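Local coordinates for acetyl-CoA hydrolase/transferase family protein (Porphyromonas gingivalis, PDB 2NVV) that probably acts on acetyl-CoA, hydrolysing it or passing its coenzyme A to another carboxylate, and carries bound zinc, at residues Ala230-Glu242 with Val421-Gly433. Residues are numbered along the deposited sequence; the frame is centred on the assembly and turned at random.
Sequences AIGDNVAAFLVSE and VIISEWGVADLRG
Phe-238 drops from the helix onto the hairpin formed by strands 421-424 and 427-430, its ring reaching Val-421, Val-428 and Ile-423. With CG anti to the backbone N (chi1 166°), the ring leans toward the C-terminal end of the helix, where Val-421 meets it from the opposite direction: CG1 lies over one face, and CG2 comes within 3.8 Å of Phe-238 CZ. Val-428 CG2 approaches Phe-238 CD1 obliquely at 4.1 Å. Ile-423 sends CD1 to Val-235 CG2 (4.1 Å) and CG2 to Asn-234 CB. At the hairpin turn, Ile-231 lays CG1 against the peptide joining Ser-424 to Glu-425, while the methyl of Ala-230 touches Glu-425 CB.

Beside the turn, Asn-234 ND2 donates to Ser-424 O at 2.8 Å, in the plane of its own amide and of the carbonyl, and more weakly to Glu-425 O. At the far end Arg-432 grips Asp-430 side-on: NE gives a nearly straight bond (168°) to the syn lone pair of OD1, and NH1 bonds OD2. OD1 also takes the backbone N of Arg-432 in an Asx turn. The same NH1 makes a salt bridge to Glu-242 OE1 (3.1 Å), from above the carboxylate plane, tying both acids into one network and probably offsetting their repulsion. Asp-430 OD2 lies in the plane of the Phe-238 ring, at its edge. Arg-247 holds the other oxygen of Glu-242, and Phe-116 of the second subunit makes a cation-pi contact with Arg-432.

The 230-242 segment of helix 226-245 runs at 48° to strand 427-430, covering the edge hairpin of a mixed sheet. Helix 436-446 packs on Ile-422 and Ala-429 from the other face, an alpha/beta/alpha layering. Ile-231 also touches Val-262 of helix 261-272, a predicted CoA-binding residue.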
loop_
_atom_site.group_PDB
_atom_site.type_symbol
_atom_site.label_atom_id
_atom_site.label_comp_id
_atom_site.label_asym_id
_atom_site.label_seq_id
_atom_site.Cartn_x
_atom_site.Cartn_y
_atom_site.Cartn_z
ATOM N N ALA A 230 -1.063 3.687 29.474
ATOM C CA ALA A 230 -0.699 4.992 28.949
ATOM C C ALA A 230 -0.983 5.051 27.448
ATOM O O ALA A 230 -1.694 5.938 26.978
ATOM C CB ALA A 230 0.781 5.261 29.221
ATOM N N ILE A 231 -0.429 4.099 26.705
ATOM C CA ILE A 231 -0.626 4.041 25.270
ATOM C C ILE A 231 -2.107 4.059 24.907
ATOM O O ILE A 231 -2.538 4.860 24.078
ATOM C CB ILE A 231 0.038 2.771 24.670
ATOM C CG1 ILE A 231 1.560 2.916 24.714
ATOM C CG2 ILE A 231 -0.464 2.541 23.234
ATOM C CD1 ILE A 231 2.321 1.704 24.275
ATOM N N GLY A 232 -2.884 3.182 25.528
ATOM C CA GLY A 232 -4.308 3.124 25.242
ATOM C C GLY A 232 -5.049 4.434 25.472
ATOM O O GLY A 232 -5.960 4.785 24.723
ATOM N N ASP A 233 -4.665 5.162 26.515
ATOM C CA ASP A 233 -5.307 6.421 26.836
ATOM C C ASP A 233 -4.950 7.443 25.787
ATOM O O ASP A 233 -5.805 8.218 25.340
ATOM C CB ASP A 233 -4.842 6.932 28.204
ATOM C CG ASP A 233 -5.666 8.119 28.694
ATOM O OD1 ASP A 233 -6.800 7.897 29.166
ATOM O OD2 ASP A 233 -5.192 9.268 28.590
ATOM N N ASN A 234 -3.684 7.457 25.390
ATOM C CA ASN A 234 -3.243 8.413 24.388
ATOM C C ASN A 234 -4.004 8.250 23.087
ATOM O O ASN A 234 -4.378 9.242 22.463
ATOM C CB ASN A 234 -1.749 8.280 24.140
ATOM C CG ASN A 234 -0.937 8.665 25.352
ATOM O OD1 ASN A 234 -1.411 9.395 26.207
ATOM N ND2 ASN A 234 0.299 8.185 25.422
ATOM N N VAL A 235 -4.236 7.002 22.688
ATOM C CA VAL A 235 -4.970 6.715 21.465
ATOM C C VAL A 235 -6.377 7.277 21.545
ATOM O O VAL A 235 -6.810 8.007 20.664
ATOM C CB VAL A 235 -5.066 5.203 21.207
ATOM C CG1 VAL A 235 -5.862 4.949 19.931
ATOM C CG2 VAL A 235 -3.674 4.605 21.094
ATOM N N ALA A 236 -7.085 6.933 22.614
ATOM C CA ALA A 236 -8.455 7.401 22.821
ATOM C C ALA A 236 -8.568 8.927 22.928
ATOM O O ALA A 236 -9.470 9.529 22.336
ATOM C CB ALA A 236 -9.031 6.754 24.059
ATOM N N ALA A 237 -7.666 9.552 23.681
ATOM C CA ALA A 237 -7.696 11.005 23.827
ATOM C C ALA A 237 -7.367 11.726 22.511
ATOM O O ALA A 237 -7.898 12.799 22.223
ATOM C CB ALA A 237 -6.724 11.434 24.908
ATOM N N PHE A 238 -6.479 11.144 21.720
ATOM C CA PHE A 238 -6.097 11.730 20.449
ATOM C C PHE A 238 -7.314 11.751 19.531
ATOM O O PHE A 238 -7.646 12.771 18.921
ATOM C CB PHE A 238 -4.982 10.895 19.816
ATOM C CG PHE A 238 -4.732 11.205 18.360
ATOM C CD1 PHE A 238 -4.236 12.440 17.972
ATOM C CD2 PHE A 238 -4.995 10.250 17.381
ATOM C CE1 PHE A 238 -4.002 12.728 16.637
ATOM C CE2 PHE A 238 -4.766 10.531 16.039
ATOM C CZ PHE A 238 -4.265 11.777 15.666
ATOM N N LEU A 239 -7.988 10.613 19.456
ATOM C CA LEU A 239 -9.163 10.483 18.620
ATOM C C LEU A 239 -10.274 11.474 18.972
ATOM O O LEU A 239 -10.807 12.132 18.071
ATOM C CB LEU A 239 -9.664 9.034 18.663
ATOM C CG LEU A 239 -9.241 8.134 17.482
ATOM C CD1 LEU A 239 -7.948 8.600 16.860
ATOM C CD2 LEU A 239 -9.129 6.695 17.949
ATOM N N VAL A 240 -10.628 11.612 20.252
ATOM C CA VAL A 240 -11.685 12.570 20.590
ATOM C C VAL A 240 -11.187 13.970 20.214
ATOM O O VAL A 240 -11.939 14.820 19.751
ATOM C CB VAL A 240 -12.057 12.567 22.113
ATOM C CG1 VAL A 240 -12.167 11.152 22.626
ATOM C CG2 VAL A 240 -11.047 13.343 22.916
ATOM N N SER A 241 -9.894 14.182 20.394
ATOM C CA SER A 241 -9.287 15.462 20.110
ATOM C C SER A 241 -9.355 15.807 18.637
ATOM O O SER A 241 -9.495 16.979 18.261
ATOM C CB SER A 241 -7.845 15.434 20.584
ATOM O OG SER A 241 -7.157 16.571 20.125
ATOM N N GLU A 242 -9.256 14.778 17.798
ATOM C CA GLU A 242 -9.310 14.942 16.351
ATOM C C GLU A 242 -10.711 15.268 15.895
ATOM O O GLU A 242 -10.894 16.062 14.971
ATOM C CB GLU A 242 -8.829 13.666 15.658
ATOM C CG GLU A 242 -7.327 13.470 15.718
ATOM C CD GLU A 242 -6.580 14.649 15.129
ATOM O OE1 GLU A 242 -6.633 14.834 13.890
ATOM O OE2 GLU A 242 -5.954 15.398 15.908
ATOM N N VAL A 421 0.201 8.482 12.018
ATOM C CA VAL A 421 0.363 8.804 13.429
ATOM C C VAL A 421 1.048 7.688 14.207
ATOM O O VAL A 421 0.804 6.507 13.952
ATOM C CB VAL A 421 -0.998 9.054 14.086
ATOM C CG1 VAL A 421 -0.816 9.488 15.520
ATOM C CG2 VAL A 421 -1.773 10.091 13.287
ATOM N N ILE A 422 1.908 8.069 15.151
ATOM C CA ILE A 422 2.611 7.103 15.994
ATOM C C ILE A 422 2.354 7.482 17.457
ATOM O O ILE A 422 2.384 8.659 17.823
ATOM C CB ILE A 422 4.125 7.105 15.717
ATOM C CG1 ILE A 422 4.391 6.761 14.254
ATOM C CG2 ILE A 422 4.810 6.084 16.595
ATOM C CD1 ILE A 422 5.863 6.752 13.884
ATOM N N ILE A 423 2.106 6.482 18.294
ATOM C CA ILE A 423 1.820 6.739 19.693
ATOM C C ILE A 423 2.479 5.768 20.683
ATOM O O ILE A 423 2.360 4.550 20.552
ATOM C CB ILE A 423 0.295 6.690 19.929
ATOM C CG1 ILE A 423 -0.390 7.769 19.104
ATOM C CG2 ILE A 423 -0.018 6.856 21.410
ATOM C CD1 ILE A 423 -1.898 7.666 19.086
ATOM N N SER A 424 3.178 6.308 21.672
ATOM C CA SER A 424 3.784 5.470 22.706
ATOM C C SER A 424 3.231 5.966 24.046
ATOM O O SER A 424 2.292 6.758 24.075
ATOM C CB SER A 424 5.317 5.560 22.678
ATOM O OG SER A 424 5.779 6.827 23.093
ATOM N N GLU A 425 3.789 5.502 25.150
ATOM C CA GLU A 425 3.307 5.936 26.453
ATOM C C GLU A 425 3.646 7.401 26.729
ATOM O O GLU A 425 3.011 8.048 27.566
ATOM C CB GLU A 425 3.898 5.065 27.560
ATOM C CG GLU A 425 5.412 5.222 27.796
ATOM C CD GLU A 425 6.289 4.409 26.848
ATOM O OE1 GLU A 425 7.486 4.263 27.150
ATOM O OE2 GLU A 425 5.810 3.920 25.808
ATOM N N TRP A 426 4.632 7.919 26.003
ATOM C CA TRP A 426 5.096 9.285 26.161
ATOM C C TRP A 426 4.273 10.364 25.468
ATOM O O TRP A 426 4.343 11.526 25.847
ATOM C CB TRP A 426 6.542 9.379 25.692
ATOM C CG TRP A 426 7.471 8.580 26.532
ATOM C CD1 TRP A 426 8.291 7.576 26.122
ATOM C CD2 TRP A 426 7.688 8.729 27.939
ATOM N NE1 TRP A 426 9.009 7.083 27.190
ATOM C CE2 TRP A 426 8.654 7.778 28.316
ATOM C CE3 TRP A 426 7.158 9.578 28.919
ATOM C CZ2 TRP A 426 9.104 7.651 29.627
ATOM C CZ3 TRP A 426 7.603 9.451 30.220
ATOM C CH2 TRP A 426 8.568 8.494 30.563
ATOM N N GLY A 427 3.501 9.991 24.453
ATOM C CA GLY A 427 2.704 10.981 23.748
ATOM C C GLY A 427 2.427 10.547 22.331
ATOM O O GLY A 427 2.756 9.425 21.963
ATOM N N VAL A 428 1.831 11.430 21.536
ATOM C CA VAL A 428 1.507 11.090 20.157
ATOM C C VAL A 428 2.220 11.990 19.147
ATOM O O VAL A 428 2.394 13.190 19.377
ATOM C CB VAL A 428 -0.022 11.175 19.908
ATOM C CG1 VAL A 428 -0.773 10.714 21.141
ATOM C CG2 VAL A 428 -0.421 12.572 19.530
ATOM N N ALA A 429 2.628 11.402 18.028
ATOM C CA ALA A 429 3.312 12.148 16.979
ATOM C C ALA A 429 2.496 12.117 15.701
ATOM O O ALA A 429 2.473 11.119 14.999
ATOM C CB ALA A 429 4.702 11.560 16.725
ATOM N N ASP A 430 1.809 13.215 15.415
ATOM C CA ASP A 430 1.007 13.314 14.208
ATOM C C ASP A 430 1.984 13.666 13.096
ATOM O O ASP A 430 2.556 14.758 13.076
ATOM C CB ASP A 430 -0.041 14.412 14.350
ATOM C CG ASP A 430 -1.159 14.274 13.347
ATOM O OD1 ASP A 430 -0.884 13.835 12.210
ATOM O OD2 ASP A 430 -2.308 14.616 13.692
ATOM N N LEU A 431 2.164 12.736 12.171
ATOM C CA LEU A 431 3.110 12.902 11.081
ATOM C C LEU A 431 2.591 13.622 9.844
ATOM O O LEU A 431 3.372 13.988 8.964
ATOM C CB LEU A 431 3.641 11.523 10.681
ATOM C CG LEU A 431 4.741 10.855 11.519
ATOM C CD1 LEU A 431 4.639 11.240 12.970
ATOM C CD2 LEU A 431 4.666 9.360 11.334
ATOM N N ARG A 432 1.283 13.836 9.779
ATOM C CA ARG A 432 0.683 14.486 8.613
ATOM C C ARG A 432 1.156 15.904 8.338
ATOM O O ARG A 432 1.276 16.724 9.239
ATOM C CB ARG A 432 -0.846 14.459 8.726
ATOM C CG ARG A 432 -1.445 13.068 8.542
ATOM C CD ARG A 432 -2.893 13.031 8.958
ATOM N NE ARG A 432 -3.042 13.332 10.378
ATOM C CZ ARG A 432 -4.205 13.365 11.022
ATOM N NH1 ARG A 432 -4.227 13.650 12.309
ATOM N NH2 ARG A 432 -5.339 13.110 10.383
ATOM N N GLY A 433 1.444 16.172 7.072
ATOM C CA GLY A 433 1.885 17.494 6.673
ATOM C C GLY A 433 3.308 17.832 7.030
ATOM O O GLY A 433 3.700 18.995 6.960
#